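Local atomic coordinates of uncharacterized protein (PDB entry 4XG0), a protein that probably acts as a kinase of acid sugars in a catabolic pathway, with a sugar-binding N-terminal domain and a nucleotide-binding C-terminal domain. Residues R116-F119 with K120-I123; A90-R93 with G94-R98; R159-E163 with T164-T168. All coordinates share one frame; numbering follows the deposited sequence.

Contact 1: R116-F119 with K120-I123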
loop_
_atom_site.group_PDB
_atom_site.type_symbol
_atom_site.label_atom_id
_atom_site.label_comp_id
_atom_site.label_asym_id
_atom_site.label_seq_id
_atom_site.Cartn_x
_atom_site.Cartn_y
_atom_site.Cartn_z
ATOM N N ARG A 116 -10.940 19.770 12.756
ATOM C CA ARG A 116 -11.509 21.072 12.469
ATOM C C ARG A 116 -12.321 20.960 11.198
ATOM O O ARG A 116 -11.870 20.365 10.207
ATOM C CB ARG A 116 -10.442 22.156 12.335
ATOM C CG ARG A 116 -9.719 22.469 13.631
ATOM C CD ARG A 116 -8.481 23.315 13.403
ATOM N NE ARG A 116 -7.454 22.596 12.654
ATOM C CZ ARG A 116 -6.325 23.138 12.189
ATOM N NH1 ARG A 116 -6.071 24.429 12.382
ATOM N NH2 ARG A 116 -5.445 22.393 11.522
ATOM N N GLY A 117 -13.530 21.497 11.241
ATOM C CA GLY A 117 -14.438 21.479 10.117
ATOM C C GLY A 117 -15.847 21.069 10.509
ATOM O O GLY A 117 -16.119 20.814 11.681
ATOM N N ALA A 118 -16.736 21.019 9.515
ATOM C CA ALA A 118 -18.078 20.464 9.667
ATOM C C ALA A 118 -18.002 18.943 9.593
ATOM O O ALA A 118 -18.495 18.310 8.648
ATOM C CB ALA A 118 -19.004 21.006 8.585
ATOM N N PHE A 119 -17.391 18.368 10.620
ATOM C CA PHE A 119 -16.868 17.023 10.558
ATOM C C PHE A 119 -17.942 15.990 10.249
ATOM O O PHE A 119 -17.819 15.237 9.263
ATOM C CB PHE A 119 -16.158 16.712 11.874
ATOM C CG PHE A 119 -15.153 15.626 11.792
ATOM C CD1 PHE A 119 -13.911 15.854 11.235
ATOM C CD2 PHE A 119 -15.419 14.372 12.324
ATOM C CE1 PHE A 119 -12.975 14.822 11.193
ATOM C CE2 PHE A 119 -14.495 13.361 12.267
ATOM C CZ PHE A 119 -13.288 13.587 11.721
ATOM N N LYS A 120 -19.002 15.965 11.071
ATOM C CA LYS A 120 -20.050 14.986 10.892
ATOM C C LYS A 120 -20.833 15.276 9.640
ATOM O O LYS A 120 -21.214 14.360 8.935
ATOM C CB LYS A 120 -21.026 14.975 12.106
ATOM C CG LYS A 120 -22.124 13.943 11.958
ATOM C CD LYS A 120 -23.166 14.080 13.156
ATOM C CE LYS A 120 -24.462 13.345 12.886
ATOM N NZ LYS A 120 -24.259 11.887 12.686
ATOM N N ALA A 121 -21.066 16.548 9.353
ATOM C CA ALA A 121 -21.940 16.911 8.240
ATOM C C ALA A 121 -21.347 16.389 6.928
ATOM O O ALA A 121 -22.049 15.809 6.105
ATOM C CB ALA A 121 -22.153 18.438 8.186
ATOM N N GLU A 122 -20.040 16.559 6.785
ATOM C CA GLU A 122 -19.354 16.204 5.518
ATOM C C GLU A 122 -19.258 14.692 5.407
ATOM O O GLU A 122 -19.448 14.137 4.328
ATOM C CB GLU A 122 -17.968 16.851 5.417
ATOM C CG GLU A 122 -17.974 18.371 5.261
ATOM C CD GLU A 122 -16.615 18.906 4.826
ATOM O OE1 GLU A 122 -15.773 18.073 4.436
ATOM O OE2 GLU A 122 -16.385 20.140 4.854
ATOM N N ILE A 123 -19.034 14.010 6.529
ATOM C CA ILE A 123 -18.941 12.547 6.506
ATOM C C ILE A 123 -20.245 11.875 6.109
ATOM O O ILE A 123 -20.260 11.023 5.234
ATOM C CB ILE A 123 -18.418 11.987 7.843
ATOM C CG1 ILE A 123 -16.916 12.277 7.946
ATOM C CG2 ILE A 123 -18.705 10.493 7.944
ATOM C CD1 ILE A 123 -16.376 12.143 9.364
#
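Ile-123 CD1 sits over one face of the Phe-119 ring, 4.1 Å from its centroid and 27° off the ring normal, a CH-pi contact between side chains one helical turn apart. The two side chains come nearest at Phe-119 CE2 and Ile-123 CD1, 3.7 Å, and they lie next to each other, pointing the same way. Phe-119 swings its ring beside its own carbonyl carbon (chi1 -158°), on the side along which the helix runs on, and this brings the face within reach of the isoleucine methyl. Along the backbone of the same turn, Ile-123 N donates to Phe-119 O at 3.2 Å. One residue earlier, Glu-122 N donates to Ala-118 O at 3.0 Å, almost in line with the carbonyl bond (169° at the oxygen). The methyls of Ala-118 and Ala-121 meet at 4.1 Å. This is the N-terminal turn of helix 119-130, with Ala-118 at the N-cap position. Being alanine, it has no side-chain oxygen to offer the first helical N-H groups. Ala-118 is also the centre of an inverse gamma turn, closed by a weak bond from Phe-119 N to Gly-117 O. Gly-117 just before it has a positive-phi backbone in which a CB would press on the preceding carbonyl oxygen. Further out, Ile-179, Leu-182 and Leu-183 of helix 179-183 pack on the Phe-119 ring, while helix 85-101 adjoins Ala-118, Ala-121 and Glu-122. The buried Glu-122 carboxylate forms a salt bridge with Lys-109 and takes a hydrogen bond from Ser-80, so both its oxygens are engaged. In the approach to the turn, Arg-116 reaches away from the helix to salt bridges with Asp-112 and Asp-169.

Contact 2: A90-R93 with G94-R98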
loop_
_atom_site.group_PDB
_atom_site.type_symbol
_atom_site.label_atom_id
_atom_site.label_comp_id
_atom_site.label_asym_id
_atom_site.label_seq_id
_atom_site.Cartn_x
_atom_site.Cartn_y
_atom_site.Cartn_z
ATOM N N ALA A 90 -23.135 20.429 1.260
ATOM C CA ALA A 90 -23.537 20.627 -0.124
ATOM C C ALA A 90 -22.388 20.382 -1.108
ATOM O O ALA A 90 -22.525 19.619 -2.066
ATOM C CB ALA A 90 -24.092 22.029 -0.315
ATOM N N VAL A 91 -21.278 21.070 -0.897
ATOM C CA VAL A 91 -20.146 20.948 -1.813
ATOM C C VAL A 91 -19.619 19.510 -1.831
ATOM O O VAL A 91 -19.301 18.976 -2.894
ATOM C CB VAL A 91 -19.032 21.965 -1.478
ATOM C CG1 VAL A 91 -18.548 21.805 -0.040
ATOM C CG2 VAL A 91 -17.854 21.810 -2.454
ATOM N N VAL A 92 -19.556 18.880 -0.661
ATOM C CA VAL A 92 -19.027 17.511 -0.525
ATOM C C VAL A 92 -19.891 16.471 -1.276
ATOM O O VAL A 92 -19.376 15.633 -1.984
ATOM C CB VAL A 92 -18.864 17.135 0.964
ATOM C CG1 VAL A 92 -18.646 15.653 1.166
ATOM C CG2 VAL A 92 -17.786 17.963 1.625
ATOM N N ARG A 93 -21.214 16.548 -1.170
ATOM C CA ARG A 93 -22.076 15.564 -1.845
ATOM C C ARG A 93 -21.983 15.678 -3.368
ATOM O O ARG A 93 -22.118 14.684 -4.118
ATOM C CB ARG A 93 -23.550 15.764 -1.422
ATOM C CG ARG A 93 -24.283 16.871 -2.156
ATOM C CD ARG A 93 -25.757 16.898 -1.733
ATOM N NE ARG A 93 -25.876 16.927 -0.276
ATOM C CZ ARG A 93 -26.200 17.998 0.449
ATOM N NH1 ARG A 93 -26.268 17.897 1.770
ATOM N NH2 ARG A 93 -26.461 19.165 -0.128
ATOM N N GLY A 94 -21.758 16.902 -3.826
ATOM C CA GLY A 94 -21.671 17.176 -5.244
ATOM C C GLY A 94 -20.393 16.651 -5.856
ATOM O O GLY A 94 -20.401 16.227 -7.000
ATOM N N GLU A 95 -19.315 16.693 -5.096
ATOM C CA GLU A 95 -18.033 16.209 -5.624
ATOM C C GLU A 95 -18.046 14.681 -5.596
ATOM O O GLU A 95 -17.583 14.021 -6.543
ATOM C CB GLU A 95 -16.853 16.771 -4.818
ATOM C CG GLU A 95 -16.733 18.300 -4.852
ATOM C CD GLU A 95 -16.413 18.836 -6.236
ATOM O OE1 GLU A 95 -15.466 18.315 -6.835
ATOM O OE2 GLU A 95 -17.111 19.757 -6.724
ATOM N N VAL A 96 -18.574 14.107 -4.517
ATOM C CA VAL A 96 -18.641 12.649 -4.422
ATOM C C VAL A 96 -19.505 12.075 -5.558
ATOM O O VAL A 96 -19.141 11.071 -6.186
ATOM C CB VAL A 96 -19.070 12.203 -3.003
ATOM C CG1 VAL A 96 -19.319 10.712 -2.944
ATOM C CG2 VAL A 96 -17.999 12.602 -2.013
ATOM N N GLU A 97 -20.625 12.725 -5.865
ATOM C CA GLU A 97 -21.427 12.307 -7.014
ATOM C C GLU A 97 -20.642 12.354 -8.333
ATOM O O GLU A 97 -20.660 11.405 -9.128
ATOM C CB GLU A 97 -22.687 13.172 -7.143
ATOM C CG GLU A 97 -23.237 13.257 -8.572
ATOM C CD GLU A 97 -23.400 11.893 -9.235
ATOM O OE1 GLU A 97 -23.533 11.854 -10.484
ATOM O OE2 GLU A 97 -23.392 10.871 -8.502
ATOM N N ARG A 98 -19.956 13.463 -8.578
ATOM C CA ARG A 98 -19.170 13.589 -9.807
ATOM C C ARG A 98 -18.125 12.468 -9.945
ATOM O O ARG A 98 -17.947 11.912 -11.032
ATOM C CB ARG A 98 -18.470 14.945 -9.877
ATOM C CG ARG A 98 -19.373 16.165 -9.926
ATOM C CD ARG A 98 -18.607 17.358 -10.480
ATOM N NE ARG A 98 -19.044 18.637 -9.917
ATOM C CZ ARG A 98 -19.876 19.496 -10.507
ATOM N NH1 ARG A 98 -20.186 20.628 -9.890
ATOM N NH2 ARG A 98 -20.398 19.244 -11.706
#
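Val-96 CG2 comes to 3.3 Å from Val-92 O, the tight part of this helical turn; the methyls Val-92 CG1 and Val-96 CG2 stand farther apart, at 4.5 Å. CG2 is put against the carbonyl by the valine torsion (chi1 172°), which sets it beside the backbone N and turns it back toward the preceding turn. Val-92 O also receives Val-96 N at 3.1 Å, in a nearly straight bond (168° at the hydrogen), and a weak second bond from Glu-95 N. The pattern is that of a regular alpha helix, with i to i+4 bonds continuing from Glu-95 N to Val-91 O at 3.2 Å and from Glu-97 N to Arg-93 O at 3.0 Å; the one from Gly-94 N to Ala-90 O is weak. These turns belong to helix 85-101, whose valine side packs on helix 119-130: Val-92 lies on Glu-122 and Ala-126, Val-96 on Ala-126 and Ala-129. Glu-95 is buried too. Its CG rests 3.3 Å from Val-91 O, and a bend at chi2 (-65°) carries the carboxylate to where OE1 accepts a hydrogen bond from Ala-59 N. Its OE2 lies in the plane of the Arg-98 guanidinium, at the edge, as a long salt bridge of 3.9 Å to NE. The other side of the helix is looser and faces solvent. There Arg-93 folds back, one face of its guanidinium over Ala-90 N, which lies off toward the rim, while the exposed Glu-97 side chain leads away, with a long, weak ion pair to Arg-100.

Contact 3: R159-E163 with T164-T168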
loop_
_atom_site.group_PDB
_atom_site.type_symbol
_atom_site.label_atom_id
_atom_site.label_comp_id
_atom_site.label_asym_id
_atom_site.label_seq_id
_atom_site.Cartn_x
_atom_site.Cartn_y
_atom_site.Cartn_z
ATOM N N ARG A 159 -2.414 14.551 25.193
ATOM C CA ARG A 159 -3.697 15.181 25.610
ATOM C C ARG A 159 -4.787 15.075 24.534
ATOM O O ARG A 159 -4.501 15.131 23.354
ATOM C CB ARG A 159 -3.524 16.670 25.920
ATOM C CG ARG A 159 -2.240 17.052 26.612
ATOM C CD ARG A 159 -2.275 18.519 27.040
ATOM N NE ARG A 159 -2.209 19.435 25.901
ATOM C CZ ARG A 159 -1.154 20.188 25.583
ATOM N NH1 ARG A 159 -1.196 20.986 24.518
ATOM N NH2 ARG A 159 -0.050 20.161 26.322
ATOM N N PRO A 160 -6.055 14.946 24.938
ATOM C CA PRO A 160 -7.177 15.071 23.992
ATOM C C PRO A 160 -7.145 16.408 23.276
ATOM O O PRO A 160 -6.744 17.381 23.902
ATOM C CB PRO A 160 -8.400 15.050 24.931
ATOM C CG PRO A 160 -7.957 14.215 26.069
ATOM C CD PRO A 160 -6.510 14.590 26.289
ATOM N N VAL A 161 -7.591 16.471 22.024
ATOM C CA VAL A 161 -7.404 17.658 21.219
ATOM C C VAL A 161 -8.108 18.860 21.885
ATOM O O VAL A 161 -7.577 19.959 21.845
ATOM C CB VAL A 161 -7.881 17.439 19.781
ATOM C CG1 VAL A 161 -9.376 17.103 19.754
ATOM C CG2 VAL A 161 -7.561 18.639 18.920
ATOM N N THR A 162 -9.255 18.633 22.540
ATOM C CA THR A 162 -9.974 19.708 23.237
ATOM C C THR A 162 -9.198 20.333 24.412
ATOM O O THR A 162 -9.649 21.325 24.975
ATOM C CB THR A 162 -11.394 19.254 23.767
ATOM O OG1 THR A 162 -11.306 17.977 24.407
ATOM C CG2 THR A 162 -12.402 19.180 22.630
ATOM N N GLU A 163 -8.053 19.762 24.793
ATOM C CA GLU A 163 -7.171 20.400 25.784
ATOM C C GLU A 163 -6.045 21.234 25.142
ATOM O O GLU A 163 -5.171 21.745 25.839
ATOM C CB GLU A 163 -6.547 19.366 26.724
ATOM C CG GLU A 163 -7.536 18.699 27.673
ATOM C CD GLU A 163 -6.876 17.663 28.556
ATOM O OE1 GLU A 163 -5.635 17.705 28.691
ATOM O OE2 GLU A 163 -7.592 16.800 29.115
ATOM N N THR A 164 -6.072 21.366 23.823
ATOM C CA THR A 164 -5.001 22.048 23.105
ATOM C C THR A 164 -5.523 23.291 22.394
ATOM O O THR A 164 -6.718 23.581 22.409
ATOM C CB THR A 164 -4.373 21.140 22.037
ATOM O OG1 THR A 164 -5.283 20.991 20.945
ATOM C CG2 THR A 164 -4.046 19.779 22.618
ATOM N N SER A 165 -4.602 23.998 21.748
ATOM C CA SER A 165 -4.879 25.260 21.069
ATOM C C SER A 165 -6.107 25.248 20.149
ATOM O O SER A 165 -6.721 26.287 19.913
ATOM C CB SER A 165 -3.649 25.652 20.248
ATOM O OG SER A 165 -2.532 24.848 20.600
ATOM N N ALA A 166 -6.460 24.080 19.623
ATOM C CA ALA A 166 -7.505 23.998 18.607
ATOM C C ALA A 166 -8.906 24.212 19.187
ATOM O O ALA A 166 -9.867 24.439 18.449
ATOM C CB ALA A 166 -7.422 22.673 17.874
ATOM N N ALA A 167 -9.038 24.141 20.505
ATOM C CA ALA A 167 -10.310 24.493 21.118
ATOM C C ALA A 167 -10.539 25.997 20.952
ATOM O O ALA A 167 -11.640 26.491 21.169
ATOM C CB ALA A 167 -10.346 24.094 22.590
ATOM N N THR A 168 -9.493 26.719 20.552
ATOM C CA THR A 168 -9.602 28.156 20.321
ATOM C C THR A 168 -8.972 28.566 18.989
ATOM O O THR A 168 -8.394 29.646 18.874
ATOM C CB THR A 168 -8.936 28.961 21.454
ATOM O OG1 THR A 168 -7.512 28.803 21.388
ATOM C CG2 THR A 168 -9.447 28.494 22.817
#
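Thr-164 turns its hydroxyl and its backbone N-H onto one acceptor, Val-161 O. OG1 donates at 2.7 Å, in the carbonyl plane and on a lone pair of the oxygen; N donates at 2.9 Å from well above that plane, 48° out of it. The hydroxyl gets there because OG1 stands between the backbone N and the carbonyl carbon (chi1 73°), which leaves CG2 on the side of Arg-159. That methyl lies 3.6 Å from Arg-159 NH1, at the edge of the guanidinium and near its plane, the two side chains crossing at a slant. Arg-159 adds only this van der Waals contact, and its buried NE has no partner in the model. Ser-165 points away from the earlier segment and begins a second short 3-10 turn, 165-167, which follows the first, 161-163. Ala-166 aims its CB at Val-161 CG2, 4.2 Å away, as apolar packing. Val-161 is the buried residue of the group, also lying against Val-156, Thr-114 and Val-174. Ala-167 brings its CB to 3.7 Å from Thr-162 O, and its N donates to Thr-164 O. In the model, Thr-168 OG1 and N both donate to Ser-165 O from the same face of its plane, a similar pairing that is less certain because the residue is poorly ordered. The two turns lead out of strand 159-160, an edge of the small antiparallel sheet with 153-156 and 147-150, and Pro-160 and Val-161 remain tied to it by packing on Val-153 and Tyr-155 and by a backbone bond to Leu-154. With two donors on Val-161 O, the first turn is closed by both backbone and side chain, which would hold the rotation of Thr-164 about chi1.

Overall arrangement
The three contacts follow one another along the chain as 2, 1 and 3, and all belong to the sugar-binding N-terminal domain. Contacts 1 and 2 have centres about 14 Å apart and touch, since helices 85-101 and 119-130 pack against each other; strand 106-110 of the eight-stranded parallel sheet lies between these helices in sequence. Contact 3 belongs instead to the small antiparallel sheet and the loop beyond it, centre to centre about 17 Å from contact 1 (nearest atoms about 5 Å, no touch) and 30 Å from contact 2. Helix 179-183, next along the chain, packs on Phe-119 and Ile-123, bringing this loop back to helix 119-130.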